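Local coordinates for membrane-fusion protein (Streptococcus pneumoniae, PDB 5XU0) that probably serves as the membrane fusion subunit of a MacAB-like efflux pump, assembling with further copies of itself into a channel, at residues N187-F199 with K207-Y219. The protein carries 2 engineered substitutions. Sequence-based numbering, arbitrary orientation.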
# COMPACT_ATOMS: atom_id res chain seq x y z
N ASN B 187 -15.05 -4.23 -41.43
CA ASN B 187 -15.89 -5.37 -41.07
C ASN B 187 -17.16 -4.95 -40.34
O ASN B 187 -18.18 -5.65 -40.41
CB ASN B 187 -15.11 -6.36 -40.21
CG ASN B 187 -13.95 -7.00 -40.96
OD1 ASN B 187 -12.88 -7.22 -40.39
ND2 ASN B 187 -14.16 -7.30 -42.24
N LEU B 188 -17.12 -3.81 -39.64
CA LEU B 188 -18.28 -3.35 -38.87
C LEU B 188 -19.49 -3.10 -39.76
O LEU B 188 -20.63 -3.33 -39.33
CB LEU B 188 -17.92 -2.09 -38.10
CG LEU B 188 -17.76 -2.20 -36.58
CD1 LEU B 188 -17.48 -0.84 -35.98
CD2 LEU B 188 -18.99 -2.83 -35.96
N ALA B 189 -19.28 -2.61 -40.98
CA ALA B 189 -20.38 -2.31 -41.89
C ALA B 189 -20.88 -3.52 -42.65
O ALA B 189 -21.97 -3.46 -43.23
CB ALA B 189 -19.96 -1.22 -42.88
N ASN B 190 -20.12 -4.62 -42.68
CA ASN B 190 -20.53 -5.81 -43.41
C ASN B 190 -21.23 -6.84 -42.54
O ASN B 190 -21.87 -7.75 -43.07
CB ASN B 190 -19.30 -6.48 -44.05
CG ASN B 190 -18.71 -5.65 -45.17
OD1 ASN B 190 -19.43 -5.05 -45.97
ND2 ASN B 190 -17.38 -5.63 -45.25
N LEU B 191 -21.14 -6.71 -41.22
CA LEU B 191 -21.48 -7.77 -40.28
C LEU B 191 -22.58 -7.33 -39.33
O LEU B 191 -22.56 -6.21 -38.81
CB LEU B 191 -20.24 -8.20 -39.48
CG LEU B 191 -19.22 -9.17 -40.08
CD1 LEU B 191 -19.79 -10.56 -40.08
CD2 LEU B 191 -18.74 -8.79 -41.47
N SER B 192 -23.54 -8.22 -39.09
CA SER B 192 -24.59 -8.00 -38.10
C SER B 192 -24.64 -9.19 -37.15
O SER B 192 -24.28 -10.31 -37.51
CB SER B 192 -25.97 -7.81 -38.76
OG SER B 192 -25.90 -6.90 -39.84
N VAL B 193 -25.09 -8.93 -35.92
CA VAL B 193 -25.21 -10.01 -34.94
C VAL B 193 -26.31 -10.96 -35.38
O VAL B 193 -27.42 -10.53 -35.75
CB VAL B 193 -25.46 -9.44 -33.54
CG1 VAL B 193 -26.69 -8.53 -33.52
CG2 VAL B 193 -25.61 -10.57 -32.53
N GLY B 194 -26.01 -12.26 -35.36
CA GLY B 194 -26.95 -13.29 -35.78
C GLY B 194 -26.49 -14.11 -36.97
O GLY B 194 -26.98 -15.23 -37.15
N GLN B 195 -25.57 -13.59 -37.78
CA GLN B 195 -25.16 -14.28 -39.00
C GLN B 195 -24.43 -15.58 -38.68
O GLN B 195 -23.62 -15.64 -37.76
CB GLN B 195 -24.27 -13.37 -39.84
CG GLN B 195 -24.86 -11.99 -40.09
CD GLN B 195 -24.04 -11.18 -41.08
OE1 GLN B 195 -24.09 -9.95 -41.08
NE2 GLN B 195 -23.30 -11.87 -41.95
N GLU B 196 -24.72 -16.61 -39.46
CA GLU B 196 -24.10 -17.91 -39.24
C GLU B 196 -22.65 -17.89 -39.71
O GLU B 196 -22.26 -17.09 -40.56
CB GLU B 196 -24.88 -19.02 -39.94
CG GLU B 196 -24.77 -20.37 -39.25
CD GLU B 196 -24.96 -21.54 -40.20
OE1 GLU B 196 -24.30 -22.58 -39.99
OE2 GLU B 196 -25.77 -21.42 -41.15
N VAL B 197 -21.86 -18.80 -39.15
CA VAL B 197 -20.42 -18.81 -39.34
C VAL B 197 -19.94 -20.26 -39.42
O VAL B 197 -20.40 -21.12 -38.67
CB VAL B 197 -19.69 -18.06 -38.20
CG1 VAL B 197 -18.22 -18.46 -38.13
CG2 VAL B 197 -19.84 -16.56 -38.36
N SER B 198 -19.01 -20.52 -40.34
CA SER B 198 -18.27 -21.77 -40.40
C SER B 198 -16.80 -21.49 -40.09
O SER B 198 -16.29 -20.40 -40.39
CB SER B 198 -18.40 -22.43 -41.77
OG SER B 198 -17.41 -23.43 -41.94
N PHE B 199 -16.12 -22.46 -39.49
CA PHE B 199 -14.70 -22.27 -39.21
C PHE B 199 -14.01 -23.62 -39.06
O PHE B 199 -14.64 -24.65 -38.79
CB PHE B 199 -14.48 -21.40 -37.96
CG PHE B 199 -15.00 -21.99 -36.68
CD1 PHE B 199 -16.28 -21.70 -36.23
CD2 PHE B 199 -14.20 -22.81 -35.89
CE1 PHE B 199 -16.76 -22.23 -35.05
CE2 PHE B 199 -14.67 -23.34 -34.71
CZ PHE B 199 -15.95 -23.05 -34.28
N LYS B 207 -11.82 -31.75 -40.30
CA LYS B 207 -12.96 -31.50 -39.43
C LYS B 207 -13.34 -30.02 -39.48
O LYS B 207 -12.48 -29.15 -39.58
CB LYS B 207 -12.64 -31.92 -37.99
CG LYS B 207 -12.46 -33.43 -37.84
CD LYS B 207 -12.28 -33.85 -36.38
CE LYS B 207 -13.03 -32.94 -35.42
NZ LYS B 207 -14.29 -33.57 -34.93
N LYS B 208 -14.65 -29.76 -39.40
CA LYS B 208 -15.19 -28.42 -39.56
C LYS B 208 -16.22 -28.16 -38.47
O LYS B 208 -16.81 -29.10 -37.92
CB LYS B 208 -15.80 -28.24 -40.95
CG LYS B 208 -14.95 -28.82 -42.08
CD LYS B 208 -15.76 -29.07 -43.35
CE LYS B 208 -16.11 -27.76 -44.04
NZ LYS B 208 -15.05 -27.35 -45.00
N TRP B 209 -16.45 -26.88 -38.17
CA TRP B 209 -17.41 -26.48 -37.14
C TRP B 209 -18.31 -25.37 -37.66
O TRP B 209 -18.08 -24.78 -38.72
CB TRP B 209 -16.71 -25.99 -35.87
CG TRP B 209 -15.98 -27.04 -35.11
CD1 TRP B 209 -16.48 -27.84 -34.13
CD2 TRP B 209 -14.60 -27.40 -35.27
NE1 TRP B 209 -15.50 -28.68 -33.66
CE2 TRP B 209 -14.34 -28.43 -34.35
CE3 TRP B 209 -13.57 -26.95 -36.10
CZ2 TRP B 209 -13.08 -29.02 -34.24
CZ3 TRP B 209 -12.33 -27.54 -35.99
CH2 TRP B 209 -12.09 -28.57 -35.07
N THR B 210 -19.36 -25.09 -36.89
CA THR B 210 -20.30 -24.03 -37.16
C THR B 210 -20.47 -23.17 -35.91
O THR B 210 -20.02 -23.54 -34.82
CB THR B 210 -21.66 -24.58 -37.63
OG1 THR B 210 -22.63 -23.53 -37.65
CG2 THR B 210 -22.13 -25.68 -36.69
N GLY B 211 -21.11 -22.03 -36.08
CA GLY B 211 -21.31 -21.10 -34.97
C GLY B 211 -22.10 -19.90 -35.42
O GLY B 211 -22.46 -19.77 -36.60
N LYS B 212 -22.38 -19.01 -34.47
CA LYS B 212 -23.22 -17.84 -34.70
C LYS B 212 -22.59 -16.59 -34.10
O LYS B 212 -22.09 -16.62 -32.97
CB LYS B 212 -24.62 -18.02 -34.10
CG LYS B 212 -25.46 -19.18 -34.64
CD LYS B 212 -26.74 -19.33 -33.80
CE LYS B 212 -27.05 -20.77 -33.43
NZ LYS B 212 -27.91 -20.86 -32.22
N LEU B 213 -22.66 -15.48 -34.84
CA LEU B 213 -22.20 -14.19 -34.36
C LEU B 213 -23.11 -13.70 -33.24
O LEU B 213 -24.29 -13.42 -33.47
CB LEU B 213 -22.17 -13.18 -35.50
CG LEU B 213 -20.84 -12.60 -35.99
CD1 LEU B 213 -21.11 -11.49 -36.97
CD2 LEU B 213 -20.01 -12.08 -34.83
N SER B 214 -22.58 -13.60 -32.02
CA SER B 214 -23.39 -13.21 -30.87
C SER B 214 -23.05 -11.85 -30.29
O SER B 214 -23.92 -11.24 -29.65
CB SER B 214 -23.28 -14.26 -29.76
OG SER B 214 -22.07 -14.13 -29.04
N TYR B 215 -21.82 -11.35 -30.46
CA TYR B 215 -21.52 -10.03 -29.91
C TYR B 215 -20.53 -9.28 -30.79
O TYR B 215 -19.45 -9.79 -31.09
CB TYR B 215 -21.00 -10.16 -28.47
CG TYR B 215 -20.29 -8.93 -27.94
CD1 TYR B 215 -18.94 -8.97 -27.62
CD2 TYR B 215 -20.98 -7.74 -27.74
CE1 TYR B 215 -18.29 -7.86 -27.12
CE2 TYR B 215 -20.33 -6.61 -27.24
CZ TYR B 215 -18.98 -6.69 -26.93
OH TYR B 215 -18.32 -5.58 -26.44
N ILE B 216 -20.93 -8.07 -31.19
CA ILE B 216 -20.11 -7.15 -31.98
C ILE B 216 -20.05 -5.82 -31.24
O ILE B 216 -21.09 -5.19 -31.01
CB ILE B 216 -20.69 -6.94 -33.39
CG1 ILE B 216 -20.54 -8.20 -34.24
CG2 ILE B 216 -20.02 -5.75 -34.07
CD1 ILE B 216 -21.39 -8.19 -35.49
N SER B 217 -18.84 -5.40 -30.87
CA SER B 217 -18.68 -4.24 -30.01
C SER B 217 -18.72 -2.94 -30.81
O SER B 217 -17.94 -2.75 -31.75
CB SER B 217 -17.37 -4.32 -29.23
OG SER B 217 -17.22 -3.21 -28.36
N ASP B 218 -19.64 -2.05 -30.43
CA ASP B 218 -19.64 -0.67 -30.90
C ASP B 218 -18.39 0.10 -30.49
O ASP B 218 -18.07 1.10 -31.13
CB ASP B 218 -20.87 0.08 -30.35
CG ASP B 218 -22.01 0.12 -31.33
OD1 ASP B 218 -22.01 -0.67 -32.31
OD2 ASP B 218 -22.93 0.95 -31.12
N TYR B 219 -17.69 -0.36 -29.46
CA TYR B 219 -16.66 0.43 -28.81
C TYR B 219 -15.29 -0.11 -29.16
O TYR B 219 -15.02 -1.29 -28.90
CB TYR B 219 -16.88 0.41 -27.30
CG TYR B 219 -15.84 1.16 -26.51
CD1 TYR B 219 -14.82 0.49 -25.85
CD2 TYR B 219 -15.88 2.55 -26.42
CE1 TYR B 219 -13.87 1.17 -25.12
CE2 TYR B 219 -14.93 3.24 -25.70
CZ TYR B 219 -13.93 2.55 -25.05
OH TYR B 219 -12.97 3.23 -24.33
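Val197 and Phe199 pair with Gly211 and Trp209 in the antiparallel hairpin of strands 196-201 and 207-216, two neighbouring staves of a closed six-stranded barrel. Two hydrogen-bonded pairs define the register. Val197 N donates to Gly211 O, while the return bond from Gly211 N is weak, its N-H...O angle only 127°. Phe199 and Trp209 exchange two bonds, Trp209 N to Phe199 O at 2.9 Å.

The aromatic pair overlaps by a methylene rather than ring on ring: Trp209 CB sits over one face of the Phe199 ring, 3.7 Å from its centroid, a CH-pi contact. The two ring planes are nearly parallel (14°) but slid well apart. Phe199 CG lies between its backbone N and carbonyl carbon (chi1 63°), which swings the ring across toward the partner strand and sets CE1 beside Gly211, where a side chain on that residue would begin. On the opposite face of the sheet, which carries Glu196, Ser198, Thr210 and Lys212, the extended Glu196 side chain brings OE1 3.0 Å from Thr210 OG1, whose hydroxyl also has Thr246 as a weak partner.

Beyond the strand pairing, a type II turn from Ser192 to Gln195 carries the chain in from helix 185-190. Gly194 N bonds to Leu213 O (2.8 Å), Leu213 N to Gln195 O (3.1 Å), and Gln195 OE1 takes Ser192 N. The Leu191 and Leu213 side chains cross at about a right angle, their CD1 atoms 3.5 Å apart, and Leu188 CD2 reaches Ile216 CG2 (3.6 Å). Strands 239-246 and 257-262 flank the hairpin, and 3-10 and 178-183 close the barrel, a beta-barrel domain as in other membrane fusion proteins.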